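Local structure of cellulase (5I2U) at residues W78-A90 with W314-N326. The protein is a halotolerant cellulase of glycoside hydrolase family 5 that probably hydrolyses the beta-1,4-glucosidic bonds of cellulose. Residues are numbered along the deposited sequence; the frame is centred on the assembly and turned at random. Where two conformers were deposited one is given.
Sequences WLADDWKCTVVRA and WGKLTRNSIRNAN
Asp82 and Arg319 form a side-on salt bridge: NE of Arg319 gives its hydrogen to Asp82 OD2 at 2.9 Å, and Arg319 NH2 bonds to Asp82 OD1 at 3.0 Å. Both oxygens lie near the guanidinium plane, yet the carboxylate is turned 39° from it and is met from above its own plane. With CG anti to the backbone N (chi1 -176°) and the chain extended to NE, Arg319 runs its methylenes across Trp83 on the way. Its CG sits over the five-membered ring in a CH-pi contact, 3.7 Å from the centroid, while Leu79 CD2 packs on the opposite face. Thr318 CG2 touches Trp83 CZ3 at 3.8 Å, and CD1 of Ile322 makes looser apolar contacts with both Trp83 CE3 and the sulfur of Cys85. Two side chains bond to backbone carbonyls of the turn. Arg323, bent at chi3 (63°), points NH1 at Asp82 O (2.8 Å), its CD lying over the centre of the Arg319 guanidinium; Asn326 ND2 reaches Lys84 O at 2.8 Å, while its OD1 bonds to Arg57. The C-terminal helix 313-325 thus packs on the turn between helix 73-81 and strand 87-93 of the TIM barrel, with Ile322 also touching Trp281 of the last barrel strand, 281-286.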
loop_
_atom_site.group_PDB
_atom_site.type_symbol
_atom_site.label_atom_id
_atom_site.label_comp_id
_atom_site.label_asym_id
_atom_site.label_seq_id
_atom_site.Cartn_x
_atom_site.Cartn_y
_atom_site.Cartn_z
ATOM N N TRP A 78 16.852 5.595 1.460
ATOM C CA TRP A 78 17.213 5.563 0.051
ATOM C C TRP A 78 15.971 5.666 -0.880
ATOM O O TRP A 78 16.024 6.349 -1.901
ATOM C CB TRP A 78 18.063 4.328 -0.293
ATOM C CG TRP A 78 18.565 4.337 -1.740
ATOM C CD1 TRP A 78 18.081 3.582 -2.782
ATOM C CD2 TRP A 78 19.615 5.145 -2.290
ATOM N NE1 TRP A 78 18.771 3.864 -3.933
ATOM C CE2 TRP A 78 19.717 4.821 -3.665
ATOM C CE3 TRP A 78 20.488 6.107 -1.753
ATOM C CZ2 TRP A 78 20.652 5.431 -4.518
ATOM C CZ3 TRP A 78 21.422 6.715 -2.601
ATOM C CH2 TRP A 78 21.497 6.365 -3.968
ATOM N N LEU A 79 14.886 4.983 -0.543
ATOM C CA LEU A 79 13.645 5.104 -1.327
ATOM C C LEU A 79 13.096 6.523 -1.301
ATOM O O LEU A 79 12.559 6.997 -2.299
ATOM C CB LEU A 79 12.574 4.130 -0.831
ATOM C CG LEU A 79 12.875 2.652 -1.135
ATOM C CD1 LEU A 79 12.005 1.757 -0.275
ATOM C CD2 LEU A 79 12.673 2.335 -2.616
ATOM N N ALA A 80 13.214 7.173 -0.145
ATOM C CA ALA A 80 12.776 8.552 0.018
ATOM C C ALA A 80 13.648 9.498 -0.804
ATOM O O ALA A 80 13.129 10.299 -1.584
ATOM C CB ALA A 80 12.789 8.952 1.492
ATOM N N ASP A 81 14.964 9.385 -0.640
ATOM C CA ASP A 81 15.916 10.333 -1.236
ATOM C C ASP A 81 16.134 10.127 -2.737
ATOM O O ASP A 81 16.030 11.074 -3.500
ATOM C CB ASP A 81 17.267 10.287 -0.502
ATOM C CG ASP A 81 17.168 10.761 0.937
ATOM O OD1 ASP A 81 16.164 11.401 1.312
ATOM O OD2 ASP A 81 18.106 10.507 1.706
ATOM N N ASP A 82 16.436 8.900 -3.154
ATOM C CA ASP A 82 16.795 8.625 -4.547
ATOM C C ASP A 82 15.591 8.314 -5.453
ATOM O O ASP A 82 15.554 8.791 -6.598
ATOM C CB ASP A 82 17.800 7.486 -4.615
ATOM C CG ASP A 82 18.276 7.224 -6.022
ATOM O OD1 ASP A 82 18.856 8.142 -6.635
ATOM O OD2 ASP A 82 18.048 6.107 -6.524
ATOM N N TRP A 83 14.631 7.516 -4.963
ATOM C CA TRP A 83 13.417 7.181 -5.755
ATOM C C TRP A 83 12.319 8.243 -5.614
ATOM O O TRP A 83 11.362 8.245 -6.384
ATOM C CB TRP A 83 12.844 5.804 -5.375
ATOM C CG TRP A 83 13.650 4.632 -5.835
ATOM C CD1 TRP A 83 15.003 4.578 -6.012
ATOM C CD2 TRP A 83 13.152 3.331 -6.145
ATOM N NE1 TRP A 83 15.375 3.335 -6.433
ATOM C CE2 TRP A 83 14.259 2.541 -6.520
ATOM C CE3 TRP A 83 11.879 2.751 -6.135
ATOM C CZ2 TRP A 83 14.130 1.190 -6.887
ATOM C CZ3 TRP A 83 11.743 1.420 -6.518
ATOM C CH2 TRP A 83 12.872 0.648 -6.885
ATOM N N LYS A 84 12.468 9.130 -4.635
ATOM C CA LYS A 84 11.485 10.176 -4.328
ATOM C C LYS A 84 10.137 9.610 -3.883
ATOM O O LYS A 84 9.097 10.207 -4.151
ATOM C CB LYS A 84 11.313 11.165 -5.498
ATOM C CG LYS A 84 12.608 11.736 -6.051
ATOM C CD LYS A 84 13.351 12.578 -5.029
ATOM C CE LYS A 84 14.519 13.312 -5.692
ATOM N NZ LYS A 84 15.495 13.834 -4.698
ATOM N N CYS A 85 10.158 8.478 -3.174
ATOM C CA CYS A 85 8.935 7.945 -2.594
ATOM C C CYS A 85 8.410 8.924 -1.545
ATOM O O CYS A 85 9.168 9.425 -0.699
ATOM C CB CYS A 85 9.158 6.567 -1.962
ATOM S SG CYS A 85 9.621 5.268 -3.134
ATOM N N THR A 86 7.123 9.239 -1.660
ATOM C CA THR A 86 6.393 10.000 -0.655
ATOM C C THR A 86 5.615 9.071 0.252
ATOM O O THR A 86 5.076 9.514 1.278
ATOM C CB THR A 86 5.441 11.028 -1.314
ATOM O OG1 THR A 86 4.654 10.400 -2.348
ATOM C CG2 THR A 86 6.250 12.163 -1.921
ATOM N N VAL A 87 5.522 7.795 -0.141
ATOM C CA VAL A 87 4.952 6.762 0.688
ATOM C C VAL A 87 5.793 5.475 0.577
ATOM O O VAL A 87 6.387 5.202 -0.456
ATOM C CB VAL A 87 3.456 6.511 0.332
ATOM C CG1 VAL A 87 3.294 5.881 -1.042
ATOM C CG2 VAL A 87 2.778 5.652 1.394
ATOM N N VAL A 88 5.835 4.712 1.667
ATOM C CA VAL A 88 6.452 3.384 1.702
ATOM C C VAL A 88 5.495 2.419 2.370
ATOM O O VAL A 88 4.847 2.759 3.347
ATOM C CB VAL A 88 7.821 3.382 2.407
ATOM C CG1 VAL A 88 8.793 4.129 1.531
ATOM C CG2 VAL A 88 7.760 4.023 3.785
ATOM N N ARG A 89 5.371 1.224 1.817
ATOM C CA ARG A 89 4.425 0.244 2.354
ATOM C C ARG A 89 5.196 -0.903 2.953
ATOM O O ARG A 89 6.128 -1.430 2.321
ATOM C CB ARG A 89 3.469 -0.215 1.248
ATOM C CG ARG A 89 2.420 -1.255 1.619
ATOM C CD ARG A 89 1.487 -1.394 0.420
ATOM N NE ARG A 89 0.390 -2.367 0.511
ATOM C CZ ARG A 89 0.324 -3.555 -0.105
ATOM N NH1 ARG A 89 1.348 -4.043 -0.819
ATOM N NH2 ARG A 89 -0.775 -4.288 0.025
ATOM N N ALA A 90 4.824 -1.246 4.182
ATOM C CA ALA A 90 5.403 -2.359 4.920
ATOM C C ALA A 90 4.442 -3.537 4.846
ATOM O O ALA A 90 3.378 -3.518 5.467
ATOM C CB ALA A 90 5.660 -1.957 6.372
ATOM N N TRP A 314 11.741 -3.518 -14.358
ATOM C CA TRP A 314 10.612 -3.006 -13.557
ATOM C C TRP A 314 11.049 -2.028 -12.458
ATOM O O TRP A 314 10.322 -1.089 -12.135
ATOM C CB TRP A 314 9.795 -4.180 -12.995
ATOM C CG TRP A 314 8.741 -3.835 -11.992
ATOM C CD1 TRP A 314 8.589 -4.406 -10.786
ATOM C CD2 TRP A 314 7.716 -2.831 -12.094
ATOM N NE1 TRP A 314 7.531 -3.855 -10.116
ATOM C CE2 TRP A 314 6.971 -2.883 -10.900
ATOM C CE3 TRP A 314 7.345 -1.907 -13.086
ATOM C CZ2 TRP A 314 5.890 -2.036 -10.649
ATOM C CZ3 TRP A 314 6.254 -1.072 -12.849
ATOM C CH2 TRP A 314 5.546 -1.142 -11.634
ATOM N N GLY A 315 12.239 -2.245 -11.897
ATOM C CA GLY A 315 12.850 -1.314 -10.944
ATOM C C GLY A 315 13.111 0.050 -11.558
ATOM O O GLY A 315 12.729 1.074 -10.989
ATOM N N LYS A 316 13.749 0.055 -12.723
ATOM C CA LYS A 316 14.009 1.292 -13.446
ATOM C C LYS A 316 12.721 2.037 -13.808
ATOM O O LYS A 316 12.633 3.263 -13.643
ATOM C CB LYS A 316 14.825 1.012 -14.718
ATOM C CG LYS A 316 16.269 0.595 -14.473
ATOM C CD LYS A 316 17.011 0.429 -15.795
ATOM C CE LYS A 316 18.499 0.157 -15.614
ATOM N NZ LYS A 316 18.754 -1.270 -15.254
ATOM N N LEU A 317 11.751 1.296 -14.335
ATOM C CA LEU A 317 10.467 1.857 -14.718
ATOM C C LEU A 317 9.705 2.437 -13.512
ATOM O O LEU A 317 9.089 3.510 -13.616
ATOM C CB LEU A 317 9.626 0.783 -15.409
ATOM C CG LEU A 317 8.247 1.181 -15.929
ATOM C CD1 LEU A 317 8.358 2.366 -16.874
ATOM C CD2 LEU A 317 7.592 -0.001 -16.627
ATOM N N THR A 318 9.763 1.735 -12.378
ATOM C CA THR A 318 9.165 2.220 -11.124
ATOM C C THR A 318 9.870 3.483 -10.610
ATOM O O THR A 318 9.219 4.463 -10.244
ATOM C CB THR A 318 9.194 1.129 -10.008
ATOM O OG1 THR A 318 8.419 -0.009 -10.412
ATOM C CG2 THR A 318 8.632 1.661 -8.703
ATOM N N ARG A 319 11.193 3.446 -10.558
ATOM C CA ARG A 319 11.967 4.579 -10.071
ATOM C C ARG A 319 11.669 5.813 -10.898
ATOM O O ARG A 319 11.425 6.880 -10.343
ATOM C CB ARG A 319 13.464 4.263 -10.100
ATOM C CG ARG A 319 14.350 5.348 -9.525
ATOM C CD ARG A 319 15.805 4.920 -9.488
ATOM N NE ARG A 319 16.671 6.028 -9.100
ATOM C CZ ARG A 319 17.058 7.015 -9.916
ATOM N NH1 ARG A 319 16.665 7.069 -11.200
ATOM N NH2 ARG A 319 17.858 7.957 -9.447
ATOM N N ASN A 320 11.702 5.661 -12.219
ATOM C CA ASN A 320 11.447 6.781 -13.128
ATOM C C ASN A 320 10.035 7.296 -12.998
ATOM O O ASN A 320 9.833 8.506 -12.938
ATOM C CB ASN A 320 11.720 6.415 -14.595
ATOM C CG ASN A 320 13.197 6.206 -14.887
ATOM O OD1 ASN A 320 14.067 6.818 -14.272
ATOM N ND2 ASN A 320 13.483 5.332 -15.831
ATOM N N SER A 321 9.076 6.376 -12.947
ATOM C CA SER A 321 7.669 6.722 -12.768
ATOM C C SER A 321 7.459 7.563 -11.520
ATOM O O SER A 321 6.754 8.574 -11.555
ATOM C CB SER A 321 6.791 5.455 -12.684
ATOM O OG SER A 321 6.556 4.873 -13.960
ATOM N N ILE A 322 8.076 7.152 -10.418
ATOM C CA ILE A 322 7.890 7.846 -9.156
ATOM C C ILE A 322 8.606 9.195 -9.174
ATOM O O ILE A 322 8.061 10.176 -8.684
ATOM C CB ILE A 322 8.336 6.985 -7.942
ATOM C CG1 ILE A 322 7.471 5.735 -7.847
ATOM C CG2 ILE A 322 8.217 7.760 -6.629
ATOM C CD1 ILE A 322 8.063 4.643 -6.988
ATOM N N ARG A 323 9.816 9.225 -9.716
ATOM C CA ARG A 323 10.634 10.455 -9.757
ATOM C C ARG A 323 10.045 11.571 -10.623
ATOM O O ARG A 323 10.110 12.735 -10.244
ATOM C CB ARG A 323 12.053 10.153 -10.239
ATOM C CG ARG A 323 12.952 9.567 -9.174
ATOM C CD ARG A 323 14.268 9.139 -9.794
ATOM N NE ARG A 323 14.966 10.300 -10.335
ATOM C CZ ARG A 323 15.724 11.157 -9.638
ATOM N NH1 ARG A 323 15.961 10.995 -8.331
ATOM N NH2 ARG A 323 16.273 12.194 -10.273
ATOM N N ASN A 324 9.475 11.211 -11.772
ATOM C CA ASN A 324 8.919 12.202 -12.685
ATOM C C ASN A 324 7.573 12.746 -12.154
ATOM O O ASN A 324 7.310 13.946 -12.239
ATOM C CB ASN A 324 8.939 11.681 -14.146
ATOM C CG ASN A 324 7.655 11.962 -14.926
ATOM O OD1 ASN A 324 6.602 11.390 -14.643
ATOM N ND2 ASN A 324 7.754 12.809 -15.947
ATOM N N ALA A 325 6.751 11.872 -11.572
ATOM C CA ALA A 325 5.517 12.282 -10.885
ATOM C C ALA A 325 5.790 13.187 -9.666
ATOM O O ALA A 325 5.103 14.182 -9.490
ATOM C CB ALA A 325 4.714 11.054 -10.469
ATOM N N ASN A 326 6.782 12.831 -8.842
ATOM C CA ASN A 326 7.248 13.675 -7.722
ATOM C C ASN A 326 8.470 14.500 -8.108
ATOM O O ASN A 326 9.031 15.205 -7.279
ATOM C CB ASN A 326 7.601 12.830 -6.491
ATOM C CG ASN A 326 6.422 12.031 -5.963
ATOM O OD1 ASN A 326 5.269 12.475 -6.036
ATOM N ND2 ASN A 326 6.707 10.860 -5.399
#